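PDB 3F6A: hydrolase, NUDIX family from Clostridium perfringens ATCC 13124, which probably hydrolyses a nucleoside diphosphate linked to another moiety, as Nudix enzymes do, although its own substrate is not established. Local coordinates for residues 28-33 with 133-138; 21-26 with 119-124; 4-9 with 94-99. All blocks are in the same frame, centred on the assembly; numbering follows the deposited sequence.

Contact 1 (28-33 with 133-138)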
loop_
_atom_site.group_PDB
_atom_site.type_symbol
_atom_site.label_atom_id
_atom_site.label_comp_id
_atom_site.label_asym_id
_atom_site.label_seq_id
_atom_site.Cartn_x
_atom_site.Cartn_y
_atom_site.Cartn_z
ATOM N N LYS A 28 3.777 10.068 -25.387
ATOM C CA LYS A 28 2.971 11.283 -25.356
ATOM C C LYS A 28 1.700 11.118 -24.519
ATOM O O LYS A 28 0.633 10.818 -25.053
ATOM C CB LYS A 28 2.597 11.683 -26.790
ATOM C CG LYS A 28 2.586 13.185 -27.060
ATOM C CD LYS A 28 2.228 13.478 -28.517
ATOM C CE LYS A 28 2.490 14.936 -28.882
ATOM N NZ LYS A 28 1.728 15.893 -28.034
ATOM N N LYS A 29 1.820 11.317 -23.209
ATOM C CA LYS A 29 0.682 11.202 -22.301
ATOM C C LYS A 29 0.998 11.894 -20.977
ATOM O O LYS A 29 2.123 11.813 -20.480
ATOM C CB LYS A 29 0.364 9.730 -22.031
ATOM C CG LYS A 29 1.445 9.018 -21.235
ATOM C CD LYS A 29 0.989 7.671 -20.696
ATOM C CE LYS A 29 0.884 6.626 -21.788
ATOM N NZ LYS A 29 0.739 5.267 -21.197
HETATM N N MSE A 30 0.007 12.572 -20.404
HETATM C CA MSE A 30 0.195 13.256 -19.128
HETATM C C MSE A 30 0.108 12.259 -17.970
HETATM O O MSE A 30 -0.817 11.442 -17.910
HETATM C CB MSE A 30 -0.861 14.344 -18.953
HETATM C CG MSE A 30 -0.772 15.449 -20.005
HETATM SE SE MSE A 30 1.020 16.187 -20.204
HETATM C CE MSE A 30 1.060 17.263 -18.617
ATOM N N LEU A 31 1.077 12.320 -17.055
ATOM C CA LEU A 31 1.103 11.419 -15.905
ATOM C C LEU A 31 1.567 12.136 -14.643
ATOM O O LEU A 31 2.186 13.207 -14.708
ATOM C CB LEU A 31 2.049 10.246 -16.168
ATOM C CG LEU A 31 1.743 9.278 -17.314
ATOM C CD1 LEU A 31 2.908 8.312 -17.466
ATOM C CD2 LEU A 31 0.438 8.527 -17.039
ATOM N N PRO A 32 1.255 11.566 -13.472
ATOM C CA PRO A 32 1.691 12.211 -12.235
ATOM C C PRO A 32 3.178 11.941 -12.120
ATOM O O PRO A 32 3.715 11.119 -12.864
ATOM C CB PRO A 32 0.894 11.476 -11.168
ATOM C CG PRO A 32 0.765 10.094 -11.744
ATOM C CD PRO A 32 0.418 10.390 -13.189
ATOM N N LEU A 33 3.849 12.637 -11.212
ATOM C CA LEU A 33 5.270 12.412 -11.016
ATOM C C LEU A 33 5.418 11.021 -10.401
ATOM O O LEU A 33 4.465 10.484 -9.834
ATOM C CB LEU A 33 5.854 13.463 -10.064
ATOM C CG LEU A 33 5.566 14.929 -10.402
ATOM C CD1 LEU A 33 6.469 15.843 -9.560
ATOM C CD2 LEU A 33 5.810 15.159 -11.883
ATOM N N ALA A 133 -8.923 17.683 -21.555
ATOM C CA ALA A 133 -7.690 17.198 -22.170
ATOM C C ALA A 133 -7.941 15.975 -23.051
ATOM O O ALA A 133 -8.963 15.300 -22.917
ATOM C CB ALA A 133 -6.665 16.866 -21.093
ATOM N N HIS A 134 -7.001 15.699 -23.951
ATOM C CA HIS A 134 -7.109 14.557 -24.854
ATOM C C HIS A 134 -5.830 13.727 -24.836
ATOM O O HIS A 134 -5.547 12.975 -25.770
ATOM C CB HIS A 134 -7.392 15.035 -26.279
ATOM C CG HIS A 134 -8.628 15.871 -26.398
ATOM N ND1 HIS A 134 -9.870 15.419 -26.006
ATOM C CD2 HIS A 134 -8.810 17.136 -26.843
ATOM C CE1 HIS A 134 -10.764 16.371 -26.202
ATOM N NE2 HIS A 134 -10.147 17.424 -26.710
ATOM N N ASN A 135 -5.054 13.878 -23.769
ATOM C CA ASN A 135 -3.814 13.134 -23.627
ATOM C C ASN A 135 -3.610 12.704 -22.175
ATOM O O ASN A 135 -2.484 12.652 -21.680
ATOM C CB ASN A 135 -2.632 13.981 -24.115
ATOM C CG ASN A 135 -2.396 15.205 -23.257
ATOM O OD1 ASN A 135 -3.341 15.848 -22.798
ATOM N ND2 ASN A 135 -1.131 15.545 -23.049
ATOM N N ILE A 136 -4.716 12.393 -21.505
ATOM C CA ILE A 136 -4.688 11.947 -20.115
ATOM C C ILE A 136 -5.594 10.729 -19.947
ATOM O O ILE A 136 -6.811 10.823 -20.132
ATOM C CB ILE A 136 -5.194 13.035 -19.150
ATOM C CG1 ILE A 136 -4.462 14.353 -19.404
ATOM C CG2 ILE A 136 -4.969 12.586 -17.706
ATOM C CD1 ILE A 136 -4.981 15.505 -18.565
ATOM N N GLN A 137 -4.998 9.593 -19.597
ATOM C CA GLN A 137 -5.745 8.350 -19.390
ATOM C C GLN A 137 -6.873 8.592 -18.396
ATOM O O GLN A 137 -6.745 9.418 -17.497
ATOM C CB GLN A 137 -4.817 7.270 -18.841
ATOM C CG GLN A 137 -3.536 7.125 -19.628
ATOM C CD GLN A 137 -2.474 6.356 -18.875
ATOM O OE1 GLN A 137 -1.331 6.265 -19.323
ATOM N NE2 GLN A 137 -2.842 5.796 -17.727
ATOM N N GLU A 138 -7.973 7.863 -18.550
ATOM C CA GLU A 138 -9.121 8.026 -17.662
ATOM C C GLU A 138 -8.830 7.825 -16.170
ATOM O O GLU A 138 -9.287 8.617 -15.342
ATOM C CB GLU A 138 -10.249 7.079 -18.084
ATOM C CG GLU A 138 -10.717 7.258 -19.517
ATOM C CD GLU A 138 -11.152 8.681 -19.818
ATOM O OE1 GLU A 138 -11.931 9.246 -19.021
ATOM O OE2 GLU A 138 -10.721 9.228 -20.855
#
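Met30 and Lys29, at the start of strand 30-36 in the Nudix sheet, meet Asn135, Ile136 and Gln137 of the loop that leads into the C-terminal helix 138-150. One backbone hydrogen bond joins the two segments: Met30 N donates to Asn135 O over 2.8 Å, nearly straight at the hydrogen (179°). The CA of Lys29 also comes to 3.5 Å from Asn135 O, adding a C-H contact to the same carbonyl. Met30 is a selenomethionine, and the first part of its side chain does the touching. Its CB lies 3.6 Å from Ile136 CG1, while its CG presses against the amide of Asn135, with ND2 3.1 Å away. The chain then bends at chi2 and chi3, which carries its end away from the loop and toward strand 18-23, where it packs on Leu21 and Leu23.

The second polar link joins side chains. Gln137, extended beyond CG, brings OE1 to 3.0 Å from Lys29 NZ, and the ammonium group sits 24° out of the carbonyl plane. Chi1 and chi2 bring Lys29 CD to 3.0 Å from Gln137 OE1, and a bend at chi3 (73°) swings NZ round to the same oxygen. Leu31 CD2 adds an apolar neighbour to this oxygen at 3.7 Å. The other end of the amide is held too, because NE2 bonds to Asn139 OD1 in the first turn of helix 138-150, where Gln137 occupies the N-cap position. The loop thus fastens that helix to the sheet: Ile136 packs on Leu141 and Leu21, Leu31 rests on Ile140, and Ser76 of the second subunit packs on Gln137.

Contact 2 (21-26 with 119-124)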
loop_
_atom_site.group_PDB
_atom_site.type_symbol
_atom_site.label_atom_id
_atom_site.label_comp_id
_atom_site.label_asym_id
_atom_site.label_seq_id
_atom_site.Cartn_x
_atom_site.Cartn_y
_atom_site.Cartn_z
ATOM N N LEU A 21 0.777 17.424 -13.347
ATOM C CA LEU A 21 1.055 16.248 -14.174
ATOM C C LEU A 21 2.186 16.637 -15.121
ATOM O O LEU A 21 2.420 17.820 -15.346
ATOM C CB LEU A 21 -0.173 15.855 -15.008
ATOM C CG LEU A 21 -1.473 15.462 -14.302
ATOM C CD1 LEU A 21 -2.578 15.300 -15.336
ATOM C CD2 LEU A 21 -1.281 14.167 -13.524
ATOM N N HIS A 22 2.894 15.658 -15.669
ATOM C CA HIS A 22 3.947 15.976 -16.622
ATOM C C HIS A 22 3.912 14.992 -17.783
ATOM O O HIS A 22 3.465 13.858 -17.627
ATOM C CB HIS A 22 5.327 16.023 -15.930
ATOM C CG HIS A 22 5.923 14.686 -15.601
ATOM N ND1 HIS A 22 5.175 13.537 -15.461
ATOM C CD2 HIS A 22 7.203 14.333 -15.328
ATOM C CE1 HIS A 22 5.966 12.535 -15.117
ATOM N NE2 HIS A 22 7.200 12.992 -15.029
ATOM N N LEU A 23 4.345 15.443 -18.959
ATOM C CA LEU A 23 4.350 14.601 -20.155
ATOM C C LEU A 23 5.492 13.591 -20.063
ATOM O O LEU A 23 6.665 13.952 -20.114
ATOM C CB LEU A 23 4.516 15.466 -21.416
ATOM C CG LEU A 23 3.910 14.923 -22.720
ATOM C CD1 LEU A 23 4.274 15.851 -23.867
ATOM C CD2 LEU A 23 4.410 13.524 -22.998
ATOM N N HIS A 24 5.145 12.316 -19.946
ATOM C CA HIS A 24 6.156 11.279 -19.816
ATOM C C HIS A 24 7.263 11.301 -20.869
ATOM O O HIS A 24 8.415 11.008 -20.557
ATOM C CB HIS A 24 5.505 9.895 -19.808
ATOM C CG HIS A 24 6.394 8.828 -19.252
ATOM N ND1 HIS A 24 6.616 8.676 -17.901
ATOM C CD2 HIS A 24 7.174 7.907 -19.867
ATOM C CE1 HIS A 24 7.497 7.711 -17.706
ATOM N NE2 HIS A 24 7.852 7.228 -18.884
ATOM N N LYS A 25 6.917 11.654 -22.102
ATOM C CA LYS A 25 7.879 11.688 -23.210
ATOM C C LYS A 25 8.211 10.250 -23.616
ATOM O O LYS A 25 8.316 9.367 -22.766
ATOM C CB LYS A 25 9.158 12.451 -22.825
ATOM C CG LYS A 25 10.322 11.585 -22.363
ATOM C CD LYS A 25 11.615 12.385 -22.308
ATOM C CE LYS A 25 11.527 13.539 -21.328
ATOM N NZ LYS A 25 12.799 14.314 -21.309
ATOM N N LYS A 26 8.381 10.023 -24.916
ATOM C CA LYS A 26 8.634 8.680 -25.437
ATOM C C LYS A 26 7.341 7.914 -25.184
ATOM O O LYS A 26 7.271 6.694 -25.332
ATOM C CB LYS A 26 9.801 8.003 -24.709
ATOM C CG LYS A 26 11.165 8.575 -25.062
ATOM C CD LYS A 26 12.281 7.798 -24.387
ATOM C CE LYS A 26 13.648 8.322 -24.798
ATOM N NZ LYS A 26 13.798 9.770 -24.483
ATOM N N SER A 119 11.256 15.051 -17.678
ATOM C CA SER A 119 10.277 15.683 -18.562
ATOM C C SER A 119 10.234 17.174 -18.244
ATOM O O SER A 119 10.203 17.561 -17.071
ATOM C CB SER A 119 8.889 15.083 -18.349
ATOM O OG SER A 119 7.914 15.868 -19.008
ATOM N N LYS A 120 10.236 18.011 -19.279
ATOM C CA LYS A 120 10.210 19.458 -19.070
ATOM C C LYS A 120 8.844 20.098 -19.332
ATOM O O LYS A 120 8.718 21.321 -19.327
ATOM C CB LYS A 120 11.278 20.136 -19.936
ATOM C CG LYS A 120 12.706 19.712 -19.583
ATOM C CD LYS A 120 13.017 19.970 -18.113
ATOM C CE LYS A 120 14.426 19.494 -17.761
ATOM N NZ LYS A 120 15.442 20.220 -18.562
ATOM N N ILE A 121 7.830 19.270 -19.557
ATOM C CA ILE A 121 6.480 19.764 -19.789
ATOM C C ILE A 121 5.620 19.395 -18.584
ATOM O O ILE A 121 5.195 18.250 -18.445
ATOM C CB ILE A 121 5.858 19.135 -21.044
ATOM C CG1 ILE A 121 6.767 19.371 -22.249
ATOM C CG2 ILE A 121 4.485 19.741 -21.296
ATOM C CD1 ILE A 121 6.300 18.688 -23.521
ATOM N N LEU A 122 5.387 20.369 -17.713
ATOM C CA LEU A 122 4.586 20.175 -16.514
ATOM C C LEU A 122 3.411 21.143 -16.548
ATOM O O LEU A 122 3.588 22.330 -16.815
ATOM C CB LEU A 122 5.428 20.432 -15.258
ATOM C CG LEU A 122 6.499 19.404 -14.857
ATOM C CD1 LEU A 122 7.578 19.321 -15.913
ATOM C CD2 LEU A 122 7.098 19.808 -13.526
ATOM N N LYS A 123 2.214 20.636 -16.277
ATOM C CA LYS A 123 1.032 21.479 -16.297
ATOM C C LYS A 123 0.146 21.280 -15.080
ATOM O O LYS A 123 0.052 20.180 -14.543
ATOM C CB LYS A 123 0.225 21.207 -17.569
ATOM C CG LYS A 123 1.014 21.444 -18.859
ATOM C CD LYS A 123 0.110 21.403 -20.081
ATOM C CE LYS A 123 -0.951 22.492 -20.021
ATOM N NZ LYS A 123 -1.879 22.449 -21.192
ATOM N N TRP A 124 -0.497 22.357 -14.639
ATOM C CA TRP A 124 -1.398 22.283 -13.496
ATOM C C TRP A 124 -2.823 22.248 -14.028
ATOM O O TRP A 124 -3.166 22.983 -14.956
ATOM C CB TRP A 124 -1.210 23.485 -12.572
ATOM C CG TRP A 124 0.125 23.507 -11.876
ATOM C CD1 TRP A 124 1.272 24.110 -12.310
ATOM C CD2 TRP A 124 0.437 22.907 -10.618
ATOM N NE1 TRP A 124 2.281 23.923 -11.394
ATOM C CE2 TRP A 124 1.795 23.187 -10.346
ATOM C CE3 TRP A 124 -0.300 22.158 -9.688
ATOM C CZ2 TRP A 124 2.432 22.746 -9.180
ATOM C CZ3 TRP A 124 0.332 21.723 -8.531
ATOM C CH2 TRP A 124 1.685 22.018 -8.287
#
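His22 packs against three residues of 119-124. Its CB lies 3.4 Å from Ile121 O and 3.7 Å from Leu122 CG. CG is held between the backbone N and the carbonyl carbon (chi1 76°), which sets the ring beside Ser119; CD2 approaches Ser119 CB to 3.5 Å, obliquely to the ring plane. On the ring's other flank, ND1 is occupied by a hydrogen bond to Leu31 O, the same carbonyl that accepts the backbone N-H of His22, and CE1 packs on Pro32 O. The imidazole is thus bonded to strand 30-36 while its CD2 lies against the loop that carries Ser119.

Ser119, whose OG stands anti to its own N (chi1 169°), donates to Leu23 O at a short 2.5 Å, tilted 31° from the carbonyl plane. Ile121 N adds a weak bond to the same hydroxyl. Leu23 and Ile121 run alongside, Leu23 CD1 to Ile121 CD1 at 3.5 Å. Lys25 CE lies 3.7 Å from Ser119 CA.

The backbones pair regularly. Leu21 and Lys123 exchange two hydrogen bonds as an antiparallel hydrogen-bonded pair, Leu23 N donates to Ile121 O at 3.0 Å, and His22 with Leu122 forms the non-hydrogen-bonded pair between them. Leu122 and His22 share one face of the sheet, which helix 43-55 covers through Ala55 and Glu54. Antiparallel strands packed against the Nudix helix in this way belong to the alpha/beta/alpha sandwich of the Nudix fold.

Contact 3 (4-9 with 94-99)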
loop_
_atom_site.group_PDB
_atom_site.type_symbol
_atom_site.label_atom_id
_atom_site.label_comp_id
_atom_site.label_asym_id
_atom_site.label_seq_id
_atom_site.Cartn_x
_atom_site.Cartn_y
_atom_site.Cartn_z
ATOM N N ASN A 4 11.294 -8.363 -5.774
ATOM C CA ASN A 4 11.994 -7.903 -6.977
ATOM C C ASN A 4 11.689 -6.445 -7.335
ATOM O O ASN A 4 10.696 -5.881 -6.888
ATOM C CB ASN A 4 11.627 -8.801 -8.160
ATOM C CG ASN A 4 12.799 -9.630 -8.653
ATOM O OD1 ASN A 4 13.515 -10.247 -7.864
ATOM N ND2 ASN A 4 12.991 -9.659 -9.967
ATOM N N ARG A 5 12.548 -5.855 -8.163
ATOM C CA ARG A 5 12.400 -4.465 -8.604
ATOM C C ARG A 5 11.168 -4.177 -9.480
ATOM O O ARG A 5 11.272 -3.575 -10.556
ATOM C CB ARG A 5 13.676 -4.014 -9.329
ATOM C CG ARG A 5 14.613 -5.154 -9.738
ATOM C CD ARG A 5 13.966 -6.069 -10.778
ATOM N NE ARG A 5 13.575 -5.337 -11.982
ATOM C CZ ARG A 5 13.130 -5.919 -13.092
ATOM N NH1 ARG A 5 13.014 -7.237 -13.160
ATOM N NH2 ARG A 5 12.818 -5.189 -14.149
ATOM N N HIS A 6 10.003 -4.590 -8.990
ATOM C CA HIS A 6 8.731 -4.402 -9.684
ATOM C C HIS A 6 7.840 -3.441 -8.905
ATOM O O HIS A 6 6.617 -3.558 -8.935
ATOM C CB HIS A 6 8.010 -5.743 -9.801
ATOM C CG HIS A 6 8.626 -6.678 -10.790
ATOM N ND1 HIS A 6 8.748 -8.030 -10.555
ATOM C CD2 HIS A 6 9.118 -6.464 -12.033
ATOM C CE1 HIS A 6 9.289 -8.610 -11.613
ATOM N NE2 HIS A 6 9.521 -7.682 -12.523
ATOM N N PHE A 7 8.457 -2.496 -8.212
ATOM C CA PHE A 7 7.715 -1.543 -7.397
ATOM C C PHE A 7 8.049 -0.104 -7.746
ATOM O O PHE A 7 9.221 0.279 -7.808
ATOM C CB PHE A 7 8.009 -1.807 -5.918
ATOM C CG PHE A 7 7.503 -3.139 -5.433
ATOM C CD1 PHE A 7 6.244 -3.253 -4.854
ATOM C CD2 PHE A 7 8.277 -4.286 -5.579
ATOM C CE1 PHE A 7 5.760 -4.496 -4.435
ATOM C CE2 PHE A 7 7.802 -5.529 -5.165
ATOM C CZ PHE A 7 6.546 -5.634 -4.590
ATOM N N THR A 8 7.006 0.689 -7.970
ATOM C CA THR A 8 7.155 2.093 -8.315
ATOM C C THR A 8 6.182 2.921 -7.478
ATOM O O THR A 8 5.322 2.372 -6.787
ATOM C CB THR A 8 6.818 2.334 -9.802
ATOM O OG1 THR A 8 5.410 2.152 -10.008
ATOM C CG2 THR A 8 7.573 1.357 -10.696
ATOM N N VAL A 9 6.318 4.243 -7.547
ATOM C CA VAL A 9 5.417 5.133 -6.828
ATOM C C VAL A 9 4.904 6.209 -7.777
ATOM O O VAL A 9 5.506 6.474 -8.818
ATOM C CB VAL A 9 6.104 5.820 -5.612
ATOM C CG1 VAL A 9 6.600 4.771 -4.638
ATOM C CG2 VAL A 9 7.250 6.726 -6.075
ATOM N N PRO A 94 7.374 2.020 -16.545
ATOM C CA PRO A 94 8.315 1.153 -17.262
ATOM C C PRO A 94 7.605 0.027 -18.010
ATOM O O PRO A 94 6.502 -0.376 -17.637
ATOM C CB PRO A 94 9.217 0.631 -16.146
ATOM C CG PRO A 94 8.277 0.557 -14.987
ATOM C CD PRO A 94 7.552 1.876 -15.090
ATOM N N ASN A 95 8.253 -0.490 -19.050
ATOM C CA ASN A 95 7.668 -1.545 -19.867
ATOM C C ASN A 95 7.865 -2.966 -19.362
ATOM O O ASN A 95 8.354 -3.837 -20.079
ATOM C CB ASN A 95 8.176 -1.425 -21.298
ATOM C CG ASN A 95 7.807 -0.100 -21.924
ATOM O OD1 ASN A 95 6.644 0.305 -21.901
ATOM N ND2 ASN A 95 8.795 0.586 -22.488
ATOM N N HIS A 96 7.481 -3.177 -18.111
ATOM C CA HIS A 96 7.533 -4.478 -17.464
ATOM C C HIS A 96 6.470 -4.376 -16.376
ATOM O O HIS A 96 6.218 -3.289 -15.851
ATOM C CB HIS A 96 8.923 -4.760 -16.875
ATOM C CG HIS A 96 9.376 -3.762 -15.854
ATOM N ND1 HIS A 96 8.890 -3.744 -14.563
ATOM C CD2 HIS A 96 10.285 -2.763 -15.927
ATOM C CE1 HIS A 96 9.482 -2.776 -13.885
ATOM N NE2 HIS A 96 10.332 -2.164 -14.689
ATOM N N SER A 97 5.819 -5.489 -16.061
ATOM C CA SER A 97 4.770 -5.467 -15.051
ATOM C C SER A 97 5.312 -4.867 -13.767
ATOM O O SER A 97 6.433 -5.161 -13.359
ATOM C CB SER A 97 4.236 -6.877 -14.792
ATOM O OG SER A 97 3.008 -6.820 -14.084
ATOM N N HIS A 98 4.523 -4.005 -13.141
ATOM C CA HIS A 98 4.958 -3.374 -11.909
ATOM C C HIS A 98 3.801 -2.877 -11.065
ATOM O O HIS A 98 2.730 -2.541 -11.578
ATOM C CB HIS A 98 5.890 -2.201 -12.220
ATOM C CG HIS A 98 5.277 -1.156 -13.100
ATOM N ND1 HIS A 98 4.701 -0.004 -12.604
ATOM C CD2 HIS A 98 5.162 -1.082 -14.446
ATOM C CE1 HIS A 98 4.262 0.734 -13.609
ATOM N NE2 HIS A 98 4.531 0.103 -14.736
ATOM N N ILE A 99 4.037 -2.838 -9.763
ATOM C CA ILE A 99 3.058 -2.350 -8.814
ATOM C C ILE A 99 3.355 -0.872 -8.630
ATOM O O ILE A 99 4.514 -0.475 -8.495
ATOM C CB ILE A 99 3.199 -3.067 -7.457
ATOM C CG1 ILE A 99 2.698 -4.505 -7.586
ATOM C CG2 ILE A 99 2.434 -2.314 -6.376
ATOM C CD1 ILE A 99 2.902 -5.333 -6.341
#
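The imidazole of His96 has Arg5 NH2 over the centre of one face, 3.9 Å away, with the guanidinium plane turned 51° from the ring. His6 lies next to both: its CD2 lies over one face of that guanidinium, toward the rim, while His96 ND1 approaches the edge of the His6 ring, near its plane, at 3.7 Å. The two rings meet obliquely, their planes 48° apart. His96 ND1 is already engaged, donating to Ser97 O along a line close to its own ring plane but from above the carbonyl plane; that oxygen also sits 3.3 Å from His6 CD2. On His98, the CD of Pro94 covers one face toward the rim. Asn4 O lies in plane at the edge of the Phe7 ring.

Past the histidines, the two strands run parallel. Ile99 N donates to His6 O at 2.8 Å, and Thr8 N donates to Ile99 O at the same length, so Ile99 bonds to the residues on either side of its bridge partner, Phe7. The Phe7 and Ile99 side chains extend together on one face of the sheet, with Phe7 CE1 3.5 Å from Ile99 CD1. Thr8 OG1 is hydrogen-bonded to Asp100 OD1 and receives a weak bond from His98 ND1 at 3.4 Å.

The contact starts the parallel pairing of strands 7-15 and 98-106. Strand 86-90 lies beyond 98-106, where Ile99 meets Thr87, and Val9 packs on helix 43-55. Phe7 stacks edge-to-face on Phe7 of the second subunit, whose Leu42 packs on Ile99, placing these strands at the dimer interface.

In the fold
The three contacts lie along one mixed sheet. Contacts 1 and 2 are neighbours, their centres 9 Å apart, and join directly through backbone pairing of strands 18-23 and 30-36, including a probable hydrogen bond between Lys29 O and His24 N. Contact 3 lies about 19 and 20 Å from them, centre to centre, yet strand 7-15 pairs with strands 18-23 and 30-36. All are partly buried. Buried polar side chains take part in contacts 2 (Ser119, His22) and 3 (Thr8, His98), whereas the Lys29-Gln137 bond of contact 1 is partly exposed. Contact 2 is antiparallel pairing, contact 3 parallel, and contact 1 ties a loop to a strand. Contacts 1 and 3 reach the second subunit; contact 2 does not.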